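Local coordinates for iron binding protein FbpA (Mannheimia haemolytica, PDB 1Q35) that binds ferric iron as the periplasmic component of a bacterial iron-uptake system, probably handing the metal on to a membrane transporter, at residues A[16-21]-A[260-265]; A[78-83]-A[252-257]; A[146-151]-A[302-307]; A[58-63]-A[296-301]. All blocks are in the same frame, centred on the assembly; numbering follows the deposited sequence.

Interaction 1: A[16-21]-A[260-265]; sequences EPMLKN and GLYAEL
Leu261 begins the contact between helix 256-266 and helix 16-26 by sending CD1 against the amide of Asn21, 3.7 Å from ND2. That amide is held from within its own helix: ND2 donates a nearly straight bond to Pro17 O, 2.8 Å long, while Asn21 N reaches the same oxygen from the opposite face of its plane. Met18 CE also lies 3.7 Å from Leu261 O. Next comes Tyr262, whose ring receives the thioether. Met18 CG sits over one face, 4.2 Å from the ring centroid and only 13° off the normal, a CH-pi contact; SD stands obliquely to the ring at 4.5 Å from the centroid, and CE touches CD2. A bend at chi2 (89°) lets CG, SD and CE all meet the tyrosine or its neighbour. A turn further on, Leu265 CD1 rests on the proline ring, 3.5 Å from Pro17 CB. The two helix segments run roughly antiparallel, at 148°, with axes 10.0 Å apart. At this spacing the contact relies on dispersion and a Met-aromatic interaction; the amide's NH2 end is spent on Pro17 O, while OD1 accepts a weak bond from Lys257 NZ of helix 256-266.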
loop_
_atom_site.group_PDB
_atom_site.type_symbol
_atom_site.label_atom_id
_atom_site.label_comp_id
_atom_site.label_asym_id
_atom_site.label_seq_id
_atom_site.Cartn_x
_atom_site.Cartn_y
_atom_site.Cartn_z
ATOM N N GLU A 16 0.882 15.634 0.915
ATOM C CA GLU A 16 0.824 17.091 1.033
ATOM C C GLU A 16 0.438 17.805 -0.265
ATOM O O GLU A 16 -0.362 18.732 -0.209
ATOM C CB GLU A 16 2.142 17.646 1.586
ATOM C CG GLU A 16 2.103 19.109 2.005
ATOM C CD GLU A 16 3.425 19.564 2.583
ATOM O OE1 GLU A 16 4.130 20.343 1.905
ATOM O OE2 GLU A 16 3.761 19.136 3.710
ATOM N N PRO A 17 0.979 17.424 -1.427
ATOM C CA PRO A 17 0.580 18.096 -2.674
ATOM C C PRO A 17 -0.928 18.054 -2.930
ATOM O O PRO A 17 -1.517 19.056 -3.338
ATOM C CB PRO A 17 1.346 17.320 -3.752
ATOM C CG PRO A 17 2.525 16.768 -3.041
ATOM C CD PRO A 17 2.017 16.401 -1.671
ATOM N N MET A 18 -1.546 16.906 -2.670
ATOM C CA MET A 18 -2.984 16.756 -2.869
ATOM C C MET A 18 -3.774 17.617 -1.890
ATOM O O MET A 18 -4.763 18.244 -2.273
ATOM C CB MET A 18 -3.413 15.294 -2.720
ATOM C CG MET A 18 -2.781 14.349 -3.734
ATOM S SD MET A 18 -1.221 13.682 -3.147
ATOM C CE MET A 18 -0.514 13.091 -4.655
ATOM N N LEU A 19 -3.338 17.641 -0.635
ATOM C CA LEU A 19 -4.043 18.389 0.406
ATOM C C LEU A 19 -3.888 19.897 0.229
ATOM O O LEU A 19 -4.827 20.644 0.481
ATOM C CB LEU A 19 -3.566 17.964 1.793
ATOM C CG LEU A 19 -3.813 16.487 2.121
ATOM C CD1 LEU A 19 -3.211 16.138 3.463
ATOM C CD2 LEU A 19 -5.304 16.147 2.092
ATOM N N LYS A 20 -2.717 20.343 -0.216
ATOM C CA LYS A 20 -2.473 21.764 -0.467
ATOM C C LYS A 20 -3.324 22.259 -1.628
ATOM O O LYS A 20 -3.849 23.369 -1.582
ATOM C CB LYS A 20 -0.994 22.016 -0.768
ATOM C CG LYS A 20 -0.084 21.852 0.434
ATOM C CD LYS A 20 -0.032 23.113 1.287
ATOM C CE LYS A 20 1.233 23.181 2.129
ATOM N NZ LYS A 20 1.103 22.420 3.393
ATOM N N ASN A 21 -3.466 21.437 -2.664
ATOM C CA ASN A 21 -4.329 21.768 -3.795
ATOM C C ASN A 21 -5.800 21.802 -3.387
ATOM O O ASN A 21 -6.557 22.641 -3.868
ATOM C CB ASN A 21 -4.111 20.794 -4.957
ATOM C CG ASN A 21 -2.954 21.206 -5.845
ATOM O OD1 ASN A 21 -3.115 22.020 -6.755
ATOM N ND2 ASN A 21 -1.775 20.655 -5.577
ATOM N N GLY A 260 -5.011 12.823 -11.026
ATOM C CA GLY A 260 -3.863 13.147 -11.851
ATOM C C GLY A 260 -2.608 13.385 -11.034
ATOM O O GLY A 260 -1.525 12.978 -11.443
ATOM N N LEU A 261 -2.740 14.045 -9.889
ATOM C CA LEU A 261 -1.614 14.239 -8.983
ATOM C C LEU A 261 -1.112 12.906 -8.414
ATOM O O LEU A 261 0.088 12.678 -8.324
ATOM C CB LEU A 261 -1.985 15.185 -7.834
ATOM C CG LEU A 261 -2.329 16.631 -8.197
ATOM C CD1 LEU A 261 -2.762 17.387 -6.946
ATOM C CD2 LEU A 261 -1.163 17.334 -8.875
ATOM N N TYR A 262 -2.024 12.030 -8.015
ATOM C CA TYR A 262 -1.633 10.706 -7.552
ATOM C C TYR A 262 -0.841 9.972 -8.649
ATOM O O TYR A 262 0.146 9.294 -8.362
ATOM C CB TYR A 262 -2.864 9.897 -7.166
ATOM C CG TYR A 262 -3.446 10.165 -5.792
ATOM C CD1 TYR A 262 -4.787 10.507 -5.641
ATOM C CD2 TYR A 262 -2.680 10.015 -4.645
ATOM C CE1 TYR A 262 -5.338 10.702 -4.388
ATOM C CE2 TYR A 262 -3.222 10.212 -3.380
ATOM C CZ TYR A 262 -4.559 10.558 -3.262
ATOM O OH TYR A 262 -5.132 10.738 -2.024
ATOM N N ALA A 263 -1.261 10.121 -9.899
ATOM C CA ALA A 263 -0.576 9.467 -11.014
ATOM C C ALA A 263 0.805 10.072 -11.257
ATOM O O ALA A 263 1.799 9.354 -11.317
ATOM C CB ALA A 263 -1.411 9.563 -12.278
ATOM N N GLU A 264 0.861 11.394 -11.367
ATOM C CA GLU A 264 2.054 12.073 -11.872
ATOM C C GLU A 264 3.092 12.330 -10.800
ATOM O O GLU A 264 4.290 12.258 -11.072
ATOM C CB GLU A 264 1.679 13.402 -12.530
ATOM C CG GLU A 264 0.830 13.254 -13.782
ATOM C CD GLU A 264 1.551 12.561 -14.926
ATOM O OE1 GLU A 264 0.860 11.956 -15.766
ATOM O OE2 GLU A 264 2.796 12.622 -14.991
ATOM N N LEU A 265 2.644 12.643 -9.588
ATOM C CA LEU A 265 3.542 12.927 -8.474
ATOM C C LEU A 265 3.913 11.683 -7.676
ATOM O O LEU A 265 5.051 11.543 -7.241
ATOM C CB LEU A 265 2.928 13.958 -7.525
ATOM C CG LEU A 265 2.560 15.319 -8.118
ATOM C CD1 LEU A 265 2.051 16.248 -7.025
ATOM C CD2 LEU A 265 3.739 15.949 -8.851
#

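Interaction 2: A[78-83]-A[252-257]; sequences KVLEKN and YLSGEK
The backbones of Asn83 and Ser254 approach to 5.9 Å between CA atoms, where the last residue of helix 78-83 meets the junction between helix 243-254 and helix 256-266. There Gly255 N still bonds to Tyr252 O, and Gly255 then takes the N-cap position of the following helix. The side chains meet at the hydroxyl of Ser254. Asn83 ND2 donates to Ser254 OG over 3.0 Å with an N-H...O angle of 169°, and the oxygen lies almost in the amide plane. Ser254 OG is held between its backbone N and carbonyl carbon (chi1 82°), and it also hydrogen-bonds Glu251 O one turn back, so the hydroxyl links the amide to the end of its own helix. In this member of the periplasmic binding protein clan, the C-terminal end of short helix 78-83 is thus joined to the end of helix 243-254 and to the N-cap residue of helix 256-266. The other end of the amide is used as well, OD1 accepting from Lys272 NZ, which should limit rotation of the group. Asn83 ND2 also packs 3.6 Å from Gly255 CA. Apolar branches gather round the polar pair: Leu80 CD2 comes within 3.7 Å of Ser254 OG, and Val79 CG1 stands slightly farther off. Leu80 continues onto Ile250 of helix 243-254 and Phe96 of strand 96-108.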
loop_
_atom_site.group_PDB
_atom_site.type_symbol
_atom_site.label_atom_id
_atom_site.label_comp_id
_atom_site.label_asym_id
_atom_site.label_seq_id
_atom_site.Cartn_x
_atom_site.Cartn_y
_atom_site.Cartn_z
ATOM N N LYS A 78 -22.852 11.071 -4.772
ATOM C CA LYS A 78 -22.933 10.857 -6.218
ATOM C C LYS A 78 -21.570 11.060 -6.878
ATOM O O LYS A 78 -21.274 10.440 -7.896
ATOM C CB LYS A 78 -23.949 11.799 -6.893
ATOM C CG LYS A 78 -25.110 12.317 -6.028
ATOM C CD LYS A 78 -25.001 13.828 -5.766
ATOM C CE LYS A 78 -23.786 14.211 -4.916
ATOM N NZ LYS A 78 -23.866 13.686 -3.527
ATOM N N VAL A 79 -20.764 11.953 -6.307
ATOM C CA VAL A 79 -19.423 12.231 -6.821
ATOM C C VAL A 79 -18.509 11.013 -6.640
ATOM O O VAL A 79 -17.817 10.613 -7.575
ATOM C CB VAL A 79 -18.807 13.475 -6.141
ATOM C CG1 VAL A 79 -17.340 13.661 -6.555
ATOM C CG2 VAL A 79 -19.627 14.723 -6.473
ATOM N N LEU A 80 -18.521 10.416 -5.450
ATOM C CA LEU A 80 -17.721 9.215 -5.186
ATOM C C LEU A 80 -18.203 8.041 -6.034
ATOM O O LEU A 80 -17.403 7.232 -6.501
ATOM C CB LEU A 80 -17.769 8.840 -3.699
ATOM C CG LEU A 80 -17.210 9.858 -2.701
ATOM C CD1 LEU A 80 -17.366 9.358 -1.276
ATOM C CD2 LEU A 80 -15.747 10.174 -2.998
ATOM N N GLU A 81 -19.513 7.956 -6.245
ATOM C CA GLU A 81 -20.093 6.901 -7.066
ATOM C C GLU A 81 -19.593 6.972 -8.510
ATOM O O GLU A 81 -19.277 5.949 -9.112
ATOM C CB GLU A 81 -21.620 7.002 -7.044
ATOM C CG GLU A 81 -22.329 5.910 -7.823
ATOM C CD GLU A 81 -23.835 5.997 -7.696
ATOM O OE1 GLU A 81 -24.436 5.066 -7.122
ATOM O OE2 GLU A 81 -24.412 6.997 -8.171
ATOM N N LYS A 82 -19.527 8.186 -9.046
ATOM C CA LYS A 82 -19.113 8.426 -10.424
ATOM C C LYS A 82 -17.611 8.219 -10.604
ATOM O O LYS A 82 -17.168 7.654 -11.606
ATOM C CB LYS A 82 -19.478 9.857 -10.834
ATOM C CG LYS A 82 -19.228 10.182 -12.304
ATOM C CD LYS A 82 -19.523 11.645 -12.611
ATOM C CE LYS A 82 -19.009 12.052 -13.988
ATOM N NZ LYS A 82 -17.704 12.760 -13.910
ATOM N N ASN A 83 -16.837 8.669 -9.621
ATOM C CA ASN A 83 -15.380 8.730 -9.746
ATOM C C ASN A 83 -14.672 7.427 -9.397
ATOM O O ASN A 83 -13.679 7.080 -10.033
ATOM C CB ASN A 83 -14.821 9.858 -8.876
ATOM C CG ASN A 83 -15.101 11.234 -9.449
ATOM O OD1 ASN A 83 -15.437 11.378 -10.627
ATOM N ND2 ASN A 83 -14.957 12.257 -8.619
ATOM N N TYR A 252 -12.960 15.473 -3.424
ATOM C CA TYR A 252 -11.852 16.132 -4.115
ATOM C C TYR A 252 -10.749 15.133 -4.469
ATOM O O TYR A 252 -10.241 15.135 -5.590
ATOM C CB TYR A 252 -11.256 17.251 -3.257
ATOM C CG TYR A 252 -10.183 18.051 -3.966
ATOM C CD1 TYR A 252 -8.847 17.663 -3.914
ATOM C CD2 TYR A 252 -10.506 19.189 -4.696
ATOM C CE1 TYR A 252 -7.861 18.386 -4.570
ATOM C CE2 TYR A 252 -9.529 19.923 -5.354
ATOM C CZ TYR A 252 -8.208 19.517 -5.283
ATOM O OH TYR A 252 -7.237 20.240 -5.937
ATOM N N LEU A 253 -10.386 14.283 -3.515
ATOM C CA LEU A 253 -9.311 13.313 -3.733
ATOM C C LEU A 253 -9.688 12.279 -4.795
ATOM O O LEU A 253 -8.799 11.704 -5.432
ATOM C CB LEU A 253 -8.909 12.631 -2.420
ATOM C CG LEU A 253 -8.243 13.554 -1.394
ATOM C CD1 LEU A 253 -8.045 12.843 -0.067
ATOM C CD2 LEU A 253 -6.916 14.113 -1.906
ATOM N N SER A 254 -10.987 12.064 -5.003
ATOM C CA SER A 254 -11.484 11.140 -6.024
ATOM C C SER A 254 -11.580 11.746 -7.431
ATOM O O SER A 254 -11.776 11.015 -8.397
ATOM C CB SER A 254 -12.866 10.603 -5.621
ATOM O OG SER A 254 -13.914 11.513 -5.947
ATOM N N GLY A 255 -11.462 13.068 -7.534
ATOM C CA GLY A 255 -11.703 13.772 -8.784
ATOM C C GLY A 255 -10.530 13.799 -9.746
ATOM O O GLY A 255 -9.424 13.362 -9.432
ATOM N N GLU A 256 -10.783 14.344 -10.930
ATOM C CA GLU A 256 -9.820 14.351 -12.028
ATOM C C GLU A 256 -8.474 14.957 -11.638
ATOM O O GLU A 256 -7.423 14.374 -11.928
ATOM C CB GLU A 256 -10.411 15.119 -13.216
ATOM C CG GLU A 256 -9.530 15.177 -14.449
ATOM C CD GLU A 256 -10.167 15.991 -15.550
ATOM O OE1 GLU A 256 -9.967 17.225 -15.566
ATOM O OE2 GLU A 256 -10.877 15.395 -16.382
ATOM N N LYS A 257 -8.490 16.115 -10.986
ATOM C CA LYS A 257 -7.258 16.829 -10.679
ATOM C C LYS A 257 -6.411 16.054 -9.678
ATOM O O LYS A 257 -5.235 15.801 -9.921
ATOM C CB LYS A 257 -7.545 18.236 -10.146
ATOM C CG LYS A 257 -6.292 19.047 -9.867
ATOM C CD LYS A 257 -6.609 20.494 -9.532
ATOM C CE LYS A 257 -5.414 21.168 -8.881
ATOM N NZ LYS A 257 -5.643 22.616 -8.609
#

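Interaction 3: A[146-151]-A[302-307]; sequences LFAAMI and EAALKL
Ile151 and Ala304 make the tight part of this contact. The delta methyl of the isoleucine, CD1, presses onto the backbone of helix 301-311, 3.4 Å from Ala304 N, and touches Ala304 CB at 3.8 Å; the buried Leu307 packs against it too, with CD1 4.0 Å from Ile151 CD1. With CG1 anti to the carbonyl carbon (chi1 -70°) and the chain extended beyond it, Ile151 reaches far enough to meet the other helix end-on. Ala304 CB in turn fits against the opposite backbone, 3.7 Å from Ala148 N, and also meets the CB atoms of Phe147 and Ala148. The Ala148 and Ala304 CA atoms are 5.2 Å apart, and the axes of the two helix segments approach to 8.3 Å with 108° between their directions. Alanines at the crossing point let the long helix 141-168, which carries the iron ligand Tyr142 near its start, come close to helix 301-311. Away from the crossing the packing thins. Phe147 takes part through CB, its ring leading off toward Leu163 of its own long helix. Toward solvent, Ile151 CD1 meets CB of the partly exposed Ala303. Glu302 and Lys306, on the outward side of their helix, are exposed.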
loop_
_atom_site.group_PDB
_atom_site.type_symbol
_atom_site.label_atom_id
_atom_site.label_comp_id
_atom_site.label_asym_id
_atom_site.label_seq_id
_atom_site.Cartn_x
_atom_site.Cartn_y
_atom_site.Cartn_z
ATOM N N LEU A 146 0.053 -8.897 1.924
ATOM C CA LEU A 146 0.473 -9.837 0.890
ATOM C C LEU A 146 0.334 -11.282 1.381
ATOM O O LEU A 146 -0.228 -12.128 0.693
ATOM C CB LEU A 146 1.917 -9.553 0.467
ATOM C CG LEU A 146 2.593 -10.594 -0.430
ATOM C CD1 LEU A 146 1.893 -10.742 -1.774
ATOM C CD2 LEU A 146 4.053 -10.229 -0.628
ATOM N N PHE A 147 0.853 -11.570 2.570
ATOM C CA PHE A 147 0.773 -12.916 3.126
ATOM C C PHE A 147 -0.683 -13.332 3.378
ATOM O O PHE A 147 -1.025 -14.507 3.256
ATOM C CB PHE A 147 1.597 -13.037 4.420
ATOM C CG PHE A 147 3.027 -12.545 4.308
ATOM C CD1 PHE A 147 3.650 -12.005 5.417
ATOM C CD2 PHE A 147 3.747 -12.622 3.123
ATOM C CE1 PHE A 147 4.956 -11.540 5.355
ATOM C CE2 PHE A 147 5.059 -12.160 3.054
ATOM C CZ PHE A 147 5.665 -11.631 4.176
ATOM N N ALA A 148 -1.527 -12.362 3.712
ATOM C CA ALA A 148 -2.949 -12.601 3.922
ATOM C C ALA A 148 -3.629 -13.066 2.638
ATOM O O ALA A 148 -4.431 -13.993 2.662
ATOM C CB ALA A 148 -3.613 -11.348 4.449
ATOM N N ALA A 149 -3.292 -12.436 1.513
ATOM C CA ALA A 149 -3.794 -12.892 0.221
ATOM C C ALA A 149 -3.325 -14.323 -0.048
ATOM O O ALA A 149 -4.088 -15.158 -0.532
ATOM C CB ALA A 149 -3.338 -11.968 -0.895
ATOM N N MET A 150 -2.069 -14.612 0.282
ATOM C CA MET A 150 -1.527 -15.947 0.083
ATOM C C MET A 150 -2.294 -16.981 0.917
ATOM O O MET A 150 -2.536 -18.084 0.445
ATOM C CB MET A 150 -0.027 -15.965 0.371
ATOM C CG MET A 150 0.752 -15.097 -0.617
ATOM S SD MET A 150 2.518 -15.020 -0.350
ATOM C CE MET A 150 3.017 -16.577 -1.101
ATOM N N ILE A 151 -2.715 -16.632 2.128
ATOM C CA ILE A 151 -3.536 -17.544 2.921
ATOM C C ILE A 151 -4.869 -17.845 2.224
ATOM O O ILE A 151 -5.322 -18.986 2.202
ATOM C CB ILE A 151 -3.770 -17.003 4.346
ATOM C CG1 ILE A 151 -2.470 -17.044 5.154
ATOM C CG2 ILE A 151 -4.877 -17.801 5.056
ATOM C CD1 ILE A 151 -2.561 -16.333 6.483
ATOM N N GLU A 302 -5.117 -11.210 10.386
ATOM C CA GLU A 302 -4.817 -11.737 11.714
ATOM C C GLU A 302 -4.062 -13.060 11.628
ATOM O O GLU A 302 -3.067 -13.266 12.323
ATOM C CB GLU A 302 -6.122 -11.902 12.505
ATOM C CG GLU A 302 -5.994 -12.527 13.883
ATOM C CD GLU A 302 -7.318 -12.547 14.622
ATOM O OE1 GLU A 302 -7.411 -11.921 15.701
ATOM O OE2 GLU A 302 -8.270 -13.183 14.118
ATOM N N ALA A 303 -4.532 -13.952 10.764
ATOM C CA ALA A 303 -3.886 -15.244 10.577
ATOM C C ALA A 303 -2.469 -15.080 10.021
ATOM O O ALA A 303 -1.554 -15.792 10.425
ATOM C CB ALA A 303 -4.716 -16.121 9.657
ATOM N N ALA A 304 -2.285 -14.134 9.106
ATOM C CA ALA A 304 -0.977 -13.878 8.508
ATOM C C ALA A 304 0.000 -13.337 9.550
ATOM O O ALA A 304 1.152 -13.753 9.593
ATOM C CB ALA A 304 -1.103 -12.904 7.348
ATOM N N LEU A 305 -0.459 -12.415 10.383
ATOM C CA LEU A 305 0.401 -11.855 11.419
ATOM C C LEU A 305 0.839 -12.946 12.393
ATOM O O LEU A 305 1.984 -12.964 12.840
ATOM C CB LEU A 305 -0.314 -10.721 12.153
ATOM C CG LEU A 305 0.542 -9.921 13.138
ATOM C CD1 LEU A 305 1.669 -9.198 12.416
ATOM C CD2 LEU A 305 -0.318 -8.940 13.903
ATOM N N LYS A 306 -0.066 -13.872 12.693
ATOM C CA LYS A 306 0.240 -15.006 13.554
ATOM C C LYS A 306 1.349 -15.865 12.951
ATOM O O LYS A 306 2.260 -16.294 13.660
ATOM C CB LYS A 306 -1.026 -15.832 13.782
ATOM C CG LYS A 306 -0.906 -16.966 14.771
ATOM C CD LYS A 306 -2.277 -17.596 15.011
ATOM C CE LYS A 306 -2.232 -18.719 16.029
ATOM N NZ LYS A 306 -1.993 -18.236 17.418
ATOM N N LEU A 307 1.295 -16.112 11.644
ATOM C CA LEU A 307 2.339 -16.900 10.995
ATOM C C LEU A 307 3.688 -16.199 11.047
ATOM O O LEU A 307 4.710 -16.841 11.280
ATOM C CB LEU A 307 2.002 -17.194 9.537
ATOM C CG LEU A 307 0.772 -18.066 9.306
ATOM C CD1 LEU A 307 0.599 -18.343 7.826
ATOM C CD2 LEU A 307 0.839 -19.372 10.082
#

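Interaction 4: A[58-63]-A[296-301]; sequences VDISRV and DIAKNY. With EDO (1,2-ethanediol), chain B.
Ser61, in the first turn of helix 60-68, lies 4.3 Å CA to CA from Ala298, at the start of the type I turn that leads from helix 294-298 to Tyr301. The serine is fitted between that turn and the tyrosine ring. Its OG is 3.4 Å from Ala298 CA and 3.2 Å from Tyr301 CD1, approaching the ring obliquely, and the hydroxyl makes its hydrogen bond to Ser145 OG of helix 141-168. Tyr301 extends past the serine with its CG anti to the backbone N (chi1 -168°), a torsion that brings CG, CD1 and CE1 of the ring alongside Ser61 CB and OG. Beside the serine, Ile60 and Ile297 cross at about a right angle, their CG2 methyls 4.0 Å apart. Asp59 caps helix 60-68: OD1 accepts from Ser61 N and OD2 from Arg62 N, each at 3.2 Å and from well above the carboxylate plane. Asp59 OD1 is also bonded to Ser145 OG and Asn230 ND2, which should leave the group little freedom to rotate. A 1,2-ethanediol, probably from the crystallisation liquor, makes a weak hydrogen bond from O2 to Ala298 O. An N-capping aspartate is a classic helix start, and here it stands beside the iron site, about 5 Å, side chain to side chain, from Tyr142, which binds Fe(3+) in the iron-loaded protein; no iron is bound here.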
loop_
_atom_site.group_PDB
_atom_site.type_symbol
_atom_site.label_atom_id
_atom_site.label_comp_id
_atom_site.label_asym_id
_atom_site.label_seq_id
_atom_site.Cartn_x
_atom_site.Cartn_y
_atom_site.Cartn_z
ATOM N N VAL A 58 -3.122 3.394 3.936
ATOM C CA VAL A 58 -2.244 2.833 2.908
ATOM C C VAL A 58 -2.412 1.326 2.761
ATOM O O VAL A 58 -1.608 0.677 2.090
ATOM C CB VAL A 58 -0.747 3.142 3.200
ATOM C CG1 VAL A 58 -0.497 4.635 3.146
ATOM C CG2 VAL A 58 -0.312 2.573 4.539
ATOM N N ASP A 59 -3.445 0.762 3.379
ATOM C CA ASP A 59 -3.602 -0.687 3.433
ATOM C C ASP A 59 -5.074 -1.039 3.664
ATOM O O ASP A 59 -5.716 -0.478 4.553
ATOM C CB ASP A 59 -2.700 -1.224 4.551
ATOM C CG ASP A 59 -2.982 -2.662 4.909
ATOM O OD1 ASP A 59 -3.146 -3.506 3.992
ATOM O OD2 ASP A 59 -3.045 -3.025 6.105
ATOM N N ILE A 60 -5.602 -1.965 2.871
ATOM C CA ILE A 60 -6.976 -2.433 3.050
ATOM C C ILE A 60 -7.186 -3.046 4.427
ATOM O O ILE A 60 -8.263 -2.904 5.004
ATOM C CB ILE A 60 -7.381 -3.443 1.946
ATOM C CG1 ILE A 60 -8.852 -3.852 2.096
ATOM C CG2 ILE A 60 -6.498 -4.697 1.969
ATOM C CD1 ILE A 60 -9.840 -2.733 1.861
ATOM N N SER A 61 -6.179 -3.721 4.971
ATOM C CA SER A 61 -6.366 -4.354 6.265
ATOM C C SER A 61 -6.561 -3.325 7.381
ATOM O O SER A 61 -7.374 -3.541 8.275
ATOM C CB SER A 61 -5.238 -5.328 6.566
ATOM O OG SER A 61 -5.232 -6.363 5.596
ATOM N N ARG A 62 -5.854 -2.196 7.317
ATOM C CA ARG A 62 -6.086 -1.098 8.259
ATOM C C ARG A 62 -7.482 -0.505 8.084
ATOM O O ARG A 62 -8.165 -0.200 9.067
ATOM C CB ARG A 62 -5.041 0.006 8.094
ATOM C CG ARG A 62 -5.184 1.169 9.078
ATOM C CD ARG A 62 -4.818 0.832 10.512
ATOM N NE ARG A 62 -3.376 0.850 10.722
ATOM C CZ ARG A 62 -2.770 0.481 11.846
ATOM N NH1 ARG A 62 -1.448 0.537 11.924
ATOM N NH2 ARG A 62 -3.467 0.066 12.898
ATOM N N VAL A 63 -7.901 -0.328 6.838
ATOM C CA VAL A 63 -9.244 0.160 6.545
ATOM C C VAL A 63 -10.291 -0.714 7.219
ATOM O O VAL A 63 -11.202 -0.204 7.877
ATOM C CB VAL A 63 -9.517 0.187 5.026
ATOM C CG1 VAL A 63 -10.996 0.363 4.734
ATOM C CG2 VAL A 63 -8.718 1.296 4.360
ATOM N N ASP A 296 -11.337 -9.804 1.151
ATOM C CA ASP A 296 -10.813 -11.148 1.360
ATOM C C ASP A 296 -9.305 -11.174 1.623
ATOM O O ASP A 296 -8.794 -12.181 2.096
ATOM C CB ASP A 296 -11.196 -12.056 0.200
ATOM C CG ASP A 296 -12.683 -12.322 0.149
ATOM O OD1 ASP A 296 -13.296 -12.483 1.226
ATOM O OD2 ASP A 296 -13.298 -12.368 -0.931
ATOM N N ILE A 297 -8.600 -10.085 1.320
ATOM C CA ILE A 297 -7.237 -9.896 1.820
ATOM C C ILE A 297 -7.315 -9.621 3.324
ATOM O O ILE A 297 -6.720 -10.338 4.133
ATOM C CB ILE A 297 -6.523 -8.722 1.098
ATOM C CG1 ILE A 297 -6.402 -8.998 -0.404
ATOM C CG2 ILE A 297 -5.146 -8.467 1.722
ATOM C CD1 ILE A 297 -5.977 -7.779 -1.206
ATOM N N ALA A 298 -8.061 -8.580 3.692
ATOM C CA ALA A 298 -8.116 -8.124 5.076
ATOM C C ALA A 298 -8.591 -9.206 6.038
ATOM O O ALA A 298 -8.139 -9.276 7.173
ATOM C CB ALA A 298 -9.003 -6.892 5.193
ATOM N N LYS A 299 -9.506 -10.045 5.567
ATOM C CA LYS A 299 -10.068 -11.154 6.340
ATOM C C LYS A 299 -8.991 -12.064 6.916
ATOM O O LYS A 299 -9.171 -12.666 7.972
ATOM C CB LYS A 299 -10.983 -11.960 5.398
ATOM C CG LYS A 299 -11.595 -13.251 5.903
ATOM C CD LYS A 299 -12.507 -13.841 4.812
ATOM C CE LYS A 299 -11.737 -14.464 3.626
ATOM N NZ LYS A 299 -12.653 -14.894 2.513
ATOM N N ASN A 300 -7.871 -12.162 6.210
ATOM C CA ASN A 300 -6.786 -13.068 6.572
ATOM C C ASN A 300 -5.606 -12.392 7.266
ATOM O O ASN A 300 -4.602 -13.049 7.545
ATOM C CB ASN A 300 -6.285 -13.793 5.319
ATOM C CG ASN A 300 -7.325 -14.701 4.733
ATOM O OD1 ASN A 300 -7.737 -15.672 5.356
ATOM N ND2 ASN A 300 -7.783 -14.377 3.536
ATOM N N TYR A 301 -5.718 -11.098 7.554
ATOM C CA TYR A 301 -4.611 -10.356 8.156
ATOM C C TYR A 301 -4.163 -10.932 9.504
ATOM O O TYR A 301 -2.976 -11.120 9.740
ATOM C CB TYR A 301 -4.977 -8.880 8.316
ATOM C CG TYR A 301 -3.791 -8.003 8.665
ATOM C CD1 TYR A 301 -3.044 -7.386 7.661
ATOM C CD2 TYR A 301 -3.410 -7.797 9.986
ATOM C CE1 TYR A 301 -1.962 -6.578 7.958
ATOM C CE2 TYR A 301 -2.306 -6.994 10.297
ATOM C CZ TYR A 301 -1.594 -6.392 9.275
ATOM O OH TYR A 301 -0.503 -5.600 9.570
HETATM C C1 EDO B . -7.699 -6.481 10.481
HETATM O O1 EDO B . -8.330 -6.054 11.679
HETATM C C2 EDO B . -8.757 -6.652 9.402
HETATM O O2 EDO B . -9.639 -7.708 9.762
#

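The four contacts form two groups; interaction 1 lies on the opposite side of the chain's centre from interactions 3 and 4, and interaction 2 from interaction 3. Interactions 1 and 2 have centres about 14 Å apart and share helix 256-266; they touch where Met18 packs on Leu253 and where Asn21 O probably bonds to Tyr252 OH. Interactions 3 and 4, about 10 Å apart, join through Ala148 and Asn300. Between groups, centres lie 23 to 32 Å apart. The first segments come in the order 1, 4, 2, 3. Helices from the last quarter of the chain pack back on its first half, the 1-3, 1-4, 2-3 and 3-4 pairs crossing along the sequence, with interaction 4 nearest the iron-binding tyrosines.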